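Long-range contact in Oxidored_FMN domain-containing protein ([Pseudomonas] geniculata N1, PDB 6L6J), which is a 6-hydroxypseudooxynicotine amine oxidase of bacterial nicotine breakdown that carries FMN and a [4Fe-4S] cluster: residues V169-L182 and F197-V211. Numbering follows the deposited sequence.
Sequences VYCAHNLSLLQDFL and FENRVRLLRETLSDV. With FMN (flavin mononucleotide), chain B.
With CG trans to the backbone N (chi1 -172°), Leu203 sends CD2 over the centre of one face of the Phe181 ring, 3.5 Å from its centroid and 9° off the normal, which defines a CH-pi contact. Leu204 CD1 touches both Val169 CG1 (3.6 Å) and Leu178 CD1 (3.8 Å). The other branch of Leu178 meets Leu203 CG, while Val169 CG2 packs on Val211 CG2 at 3.9 Å.

Polar links reinforce the Arg200 end and the middle of the contact. Arg200, its chain bent at chi3, directs NE to Leu182 O (3.0 Å, N-H...O 162°); the oxygen lies near the guanidinium plane, but the donor stands above the carbonyl plane. NH2 of Arg200 forms a salt bridge with Asp241. A water bonded to Leu178 O, Arg200 O and Leu204 N bridges the backbones at the helix kink, where the amide of Leu204 lacks a bond to the preceding turn.

The axes of helices 177-182 and 197-211 approach to 7.8 Å and run nearly antiparallel. Through Val169 against Leu204, Leu208 and Val211, helix 197-215 covers strand 166-171, whose next parallel neighbour is strand 220-229: a beta-alpha-beta crossover of the eight-stranded TIM barrel, in which Tyr170 and His173 line the FMN pocket.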
# COMPACT_ATOMS: atom_id res chain seq x y z
N VAL A 169 14.58 -16.30 8.44
CA VAL A 169 14.76 -15.93 9.87
C VAL A 169 14.46 -14.43 9.95
O VAL A 169 15.14 -13.66 9.27
CB VAL A 169 16.16 -16.28 10.39
CG1 VAL A 169 16.61 -15.40 11.53
CG2 VAL A 169 16.25 -17.75 10.79
N TYR A 170 13.41 -14.03 10.67
CA TYR A 170 12.82 -12.68 10.52
C TYR A 170 13.26 -11.80 11.68
O TYR A 170 12.92 -12.10 12.85
CB TYR A 170 11.30 -12.76 10.46
CG TYR A 170 10.60 -11.44 10.30
CD1 TYR A 170 10.86 -10.64 9.20
CD2 TYR A 170 9.65 -11.01 11.20
CE1 TYR A 170 10.21 -9.43 9.01
CE2 TYR A 170 8.98 -9.81 11.02
CZ TYR A 170 9.26 -9.02 9.92
OH TYR A 170 8.63 -7.84 9.73
N CYS A 171 13.98 -10.74 11.35
CA CYS A 171 14.48 -9.74 12.33
C CYS A 171 14.38 -8.34 11.73
O CYS A 171 15.42 -7.79 11.39
CB CYS A 171 15.90 -10.08 12.74
SG CYS A 171 16.53 -8.97 14.01
N ALA A 172 13.17 -7.80 11.64
CA ALA A 172 12.86 -6.55 10.91
C ALA A 172 11.55 -5.93 11.40
O ALA A 172 10.96 -6.50 12.32
CB ALA A 172 12.81 -6.82 9.42
N HIS A 173 11.19 -4.77 10.85
CA HIS A 173 9.92 -4.00 11.03
C HIS A 173 9.59 -3.67 12.51
O HIS A 173 8.47 -3.16 12.74
CB HIS A 173 8.78 -4.79 10.39
CG HIS A 173 8.89 -4.82 8.91
ND1 HIS A 173 9.31 -5.94 8.23
CD2 HIS A 173 8.69 -3.85 7.99
CE1 HIS A 173 9.34 -5.66 6.94
NE2 HIS A 173 8.96 -4.38 6.76
N ASN A 174 10.49 -3.94 13.47
CA ASN A 174 10.12 -4.00 14.90
C ASN A 174 8.91 -4.94 15.10
O ASN A 174 8.11 -4.70 16.04
CB ASN A 174 9.83 -2.60 15.43
CG ASN A 174 9.71 -2.58 16.93
OD1 ASN A 174 10.30 -3.44 17.60
ND2 ASN A 174 8.94 -1.64 17.47
N LEU A 175 8.78 -5.99 14.28
CA LEU A 175 7.75 -7.06 14.42
C LEU A 175 8.43 -8.42 14.67
O LEU A 175 7.89 -9.42 14.21
CB LEU A 175 6.89 -7.10 13.16
CG LEU A 175 6.25 -5.78 12.74
CD1 LEU A 175 5.52 -5.93 11.42
CD2 LEU A 175 5.29 -5.26 13.82
N SER A 176 9.53 -8.46 15.42
CA SER A 176 10.32 -9.69 15.68
C SER A 176 10.89 -9.70 17.09
O SER A 176 11.50 -8.69 17.50
CB SER A 176 11.42 -9.86 14.66
OG SER A 176 12.41 -10.76 15.16
N LEU A 177 10.75 -10.83 17.78
CA LEU A 177 11.39 -11.11 19.09
C LEU A 177 12.92 -10.97 18.97
O LEU A 177 13.55 -10.58 19.96
CB LEU A 177 11.02 -12.53 19.54
CG LEU A 177 11.45 -12.90 20.96
CD1 LEU A 177 10.59 -12.19 21.98
CD2 LEU A 177 11.39 -14.41 21.18
N LEU A 178 13.48 -11.24 17.79
CA LEU A 178 14.95 -11.20 17.56
C LEU A 178 15.40 -9.74 17.58
O LEU A 178 16.41 -9.46 18.23
CB LEU A 178 15.30 -11.90 16.24
CG LEU A 178 14.80 -13.34 16.08
CD1 LEU A 178 15.22 -13.89 14.72
CD2 LEU A 178 15.32 -14.27 17.18
N GLN A 179 14.66 -8.85 16.92
CA GLN A 179 14.96 -7.38 16.89
C GLN A 179 14.79 -6.84 18.32
O GLN A 179 15.65 -6.07 18.74
CB GLN A 179 14.06 -6.63 15.90
CG GLN A 179 14.54 -5.21 15.65
CD GLN A 179 13.79 -4.44 14.59
OE1 GLN A 179 13.16 -5.00 13.68
NE2 GLN A 179 13.86 -3.11 14.70
N ASP A 180 13.74 -7.26 19.03
CA ASP A 180 13.51 -6.90 20.46
C ASP A 180 14.74 -7.31 21.28
O ASP A 180 15.21 -6.50 22.09
CB ASP A 180 12.23 -7.53 21.00
CG ASP A 180 10.94 -6.98 20.39
OD1 ASP A 180 11.00 -5.87 19.76
OD2 ASP A 180 9.88 -7.68 20.52
N PHE A 181 15.32 -8.48 21.04
CA PHE A 181 16.53 -8.91 21.78
C PHE A 181 17.72 -8.02 21.39
O PHE A 181 18.44 -7.55 22.30
CB PHE A 181 16.77 -10.41 21.60
CG PHE A 181 16.12 -11.26 22.66
CD1 PHE A 181 14.77 -11.53 22.63
CD2 PHE A 181 16.88 -11.80 23.69
CE1 PHE A 181 14.18 -12.34 23.59
CE2 PHE A 181 16.29 -12.60 24.66
CZ PHE A 181 14.94 -12.87 24.61
N LEU A 182 17.89 -7.73 20.10
CA LEU A 182 18.95 -6.81 19.58
C LEU A 182 18.90 -5.41 20.22
O LEU A 182 19.98 -4.82 20.39
CB LEU A 182 18.73 -6.63 18.08
CG LEU A 182 19.66 -7.39 17.17
CD1 LEU A 182 19.44 -6.91 15.74
CD2 LEU A 182 21.11 -7.22 17.62
N PHE A 197 26.84 -6.28 22.74
CA PHE A 197 26.34 -6.72 21.41
C PHE A 197 26.39 -8.24 21.26
O PHE A 197 25.35 -8.79 20.86
CB PHE A 197 27.13 -6.04 20.30
CG PHE A 197 26.68 -6.44 18.92
CD1 PHE A 197 27.20 -7.56 18.30
CD2 PHE A 197 25.73 -5.68 18.25
CE1 PHE A 197 26.78 -7.91 17.03
CE2 PHE A 197 25.31 -6.04 16.98
CZ PHE A 197 25.83 -7.15 16.38
N GLU A 198 27.52 -8.89 21.54
CA GLU A 198 27.67 -10.38 21.47
C GLU A 198 26.45 -11.06 22.11
O GLU A 198 25.93 -12.01 21.50
CB GLU A 198 28.95 -10.86 22.15
CG GLU A 198 29.42 -12.23 21.67
CD GLU A 198 30.40 -12.97 22.59
OE1 GLU A 198 30.95 -12.31 23.53
OE2 GLU A 198 30.62 -14.21 22.38
N ASN A 199 26.00 -10.57 23.27
CA ASN A 199 24.83 -11.11 24.03
C ASN A 199 23.50 -10.79 23.33
O ASN A 199 22.61 -11.66 23.30
CB ASN A 199 24.79 -10.58 25.47
CG ASN A 199 25.80 -11.25 26.37
OD1 ASN A 199 26.72 -11.91 25.88
ND2 ASN A 199 25.61 -11.12 27.67
N ARG A 200 23.35 -9.56 22.81
CA ARG A 200 22.08 -9.08 22.20
C ARG A 200 21.84 -9.79 20.87
O ARG A 200 20.67 -10.03 20.53
CB ARG A 200 22.08 -7.55 22.11
CG ARG A 200 21.60 -6.89 23.41
CD ARG A 200 22.15 -5.49 23.66
NE ARG A 200 22.24 -4.76 22.40
CZ ARG A 200 23.35 -4.22 21.89
NH1 ARG A 200 24.49 -4.24 22.55
NH2 ARG A 200 23.28 -3.61 20.73
N VAL A 201 22.90 -10.16 20.15
CA VAL A 201 22.81 -10.81 18.81
C VAL A 201 22.69 -12.34 18.96
O VAL A 201 22.33 -12.98 17.98
CB VAL A 201 24.01 -10.41 17.93
CG1 VAL A 201 25.21 -11.33 18.14
CG2 VAL A 201 23.61 -10.38 16.45
N ARG A 202 22.98 -12.89 20.14
CA ARG A 202 23.05 -14.35 20.42
C ARG A 202 21.78 -15.06 19.92
O ARG A 202 21.89 -16.17 19.33
CB ARG A 202 23.24 -14.60 21.92
CG ARG A 202 23.33 -16.08 22.30
CD ARG A 202 23.68 -16.34 23.76
NE ARG A 202 24.71 -15.43 24.25
CZ ARG A 202 25.99 -15.45 23.89
NH1 ARG A 202 26.43 -16.37 23.05
NH2 ARG A 202 26.83 -14.55 24.36
N LEU A 203 20.60 -14.49 20.16
CA LEU A 203 19.35 -15.21 19.83
C LEU A 203 19.22 -15.31 18.31
O LEU A 203 18.86 -16.41 17.83
CB LEU A 203 18.15 -14.52 20.46
CG LEU A 203 16.84 -15.29 20.35
CD1 LEU A 203 17.04 -16.78 20.58
CD2 LEU A 203 15.81 -14.74 21.32
N LEU A 204 19.52 -14.22 17.60
CA LEU A 204 19.49 -14.17 16.11
C LEU A 204 20.49 -15.18 15.53
O LEU A 204 20.11 -15.89 14.59
CB LEU A 204 19.80 -12.76 15.61
CG LEU A 204 19.94 -12.65 14.08
CD1 LEU A 204 18.67 -13.12 13.38
CD2 LEU A 204 20.29 -11.25 13.65
N ARG A 205 21.73 -15.21 16.03
CA ARG A 205 22.79 -16.16 15.58
C ARG A 205 22.33 -17.59 15.87
O ARG A 205 22.27 -18.39 14.94
CB ARG A 205 24.14 -15.80 16.23
CG ARG A 205 25.13 -16.94 16.39
CD ARG A 205 26.30 -16.58 17.30
NE ARG A 205 27.30 -15.80 16.59
CZ ARG A 205 27.84 -14.64 16.99
NH1 ARG A 205 27.49 -14.08 18.14
NH2 ARG A 205 28.74 -14.04 16.23
N GLU A 206 22.02 -17.91 17.13
CA GLU A 206 21.63 -19.28 17.58
C GLU A 206 20.41 -19.80 16.79
O GLU A 206 20.36 -20.99 16.50
CB GLU A 206 21.29 -19.28 19.07
CG GLU A 206 22.49 -19.16 19.98
CD GLU A 206 22.13 -19.23 21.45
OE1 GLU A 206 20.98 -18.89 21.79
OE2 GLU A 206 22.99 -19.64 22.24
N THR A 207 19.46 -18.95 16.46
CA THR A 207 18.26 -19.33 15.68
C THR A 207 18.71 -19.70 14.26
O THR A 207 18.53 -20.89 13.86
CB THR A 207 17.20 -18.22 15.76
OG1 THR A 207 16.83 -18.14 17.14
CG2 THR A 207 15.96 -18.49 14.94
N LEU A 208 19.30 -18.73 13.55
CA LEU A 208 19.79 -18.85 12.15
C LEU A 208 20.54 -20.17 11.92
O LEU A 208 20.23 -20.87 10.91
CB LEU A 208 20.72 -17.66 11.87
CG LEU A 208 21.34 -17.64 10.48
CD1 LEU A 208 20.26 -17.62 9.41
CD2 LEU A 208 22.26 -16.43 10.32
N SER A 209 21.50 -20.47 12.82
CA SER A 209 22.28 -21.73 12.86
C SER A 209 21.34 -22.94 13.00
O SER A 209 21.60 -23.95 12.32
CB SER A 209 23.30 -21.69 13.97
OG SER A 209 23.74 -22.99 14.34
N ASP A 210 20.31 -22.87 13.87
CA ASP A 210 19.39 -24.02 14.11
C ASP A 210 18.61 -24.33 12.83
O ASP A 210 18.47 -25.51 12.51
CB ASP A 210 18.45 -23.79 15.28
CG ASP A 210 19.19 -23.85 16.60
OD1 ASP A 210 20.42 -24.11 16.56
OD2 ASP A 210 18.55 -23.58 17.63
N VAL A 211 18.17 -23.29 12.13
CA VAL A 211 17.33 -23.42 10.91
C VAL A 211 18.23 -23.93 9.77
O VAL A 211 17.80 -24.82 8.99
CB VAL A 211 16.67 -22.07 10.56
CG1 VAL A 211 15.80 -22.21 9.33
CG2 VAL A 211 15.86 -21.51 11.73
N1 FMN B . 7.22 -6.95 5.12
C2 FMN B . 7.42 -8.05 5.91
O2 FMN B . 8.57 -8.32 6.25
N3 FMN B . 6.45 -8.88 6.32
C4 FMN B . 5.17 -8.67 5.96
O4 FMN B . 4.28 -9.43 6.34
C4A FMN B . 4.85 -7.48 5.13
N5 FMN B . 3.58 -7.20 4.74
C5A FMN B . 3.35 -6.15 3.92
C6 FMN B . 2.06 -5.91 3.45
C7 FMN B . 1.85 -4.85 2.60
C7M FMN B . 0.46 -4.57 2.17
C8 FMN B . 2.95 -4.00 2.15
C8M FMN B . 2.73 -2.82 1.25
C9 FMN B . 4.23 -4.23 2.59
C9A FMN B . 4.49 -5.28 3.45
N10 FMN B . 5.80 -5.56 3.88
C10 FMN B . 5.99 -6.64 4.70
C1' FMN B . 6.98 -4.74 3.46
C2' FMN B . 7.45 -5.15 2.07
O2' FMN B . 7.96 -6.46 2.18
C3' FMN B . 8.52 -4.25 1.53
O3' FMN B . 9.68 -4.38 2.35
C4' FMN B . 8.13 -2.78 1.44
O4' FMN B . 6.79 -2.65 0.91
C5' FMN B . 9.13 -1.99 0.61
O5' FMN B . 9.13 -2.51 -0.70
P FMN B . 8.21 -1.85 -1.85
O1P FMN B . 8.73 -0.44 -2.04
O2P FMN B . 8.45 -2.76 -3.02
O3P FMN B . 6.79 -1.90 -1.32
O HOH W 1 18.94 -11.42 18.53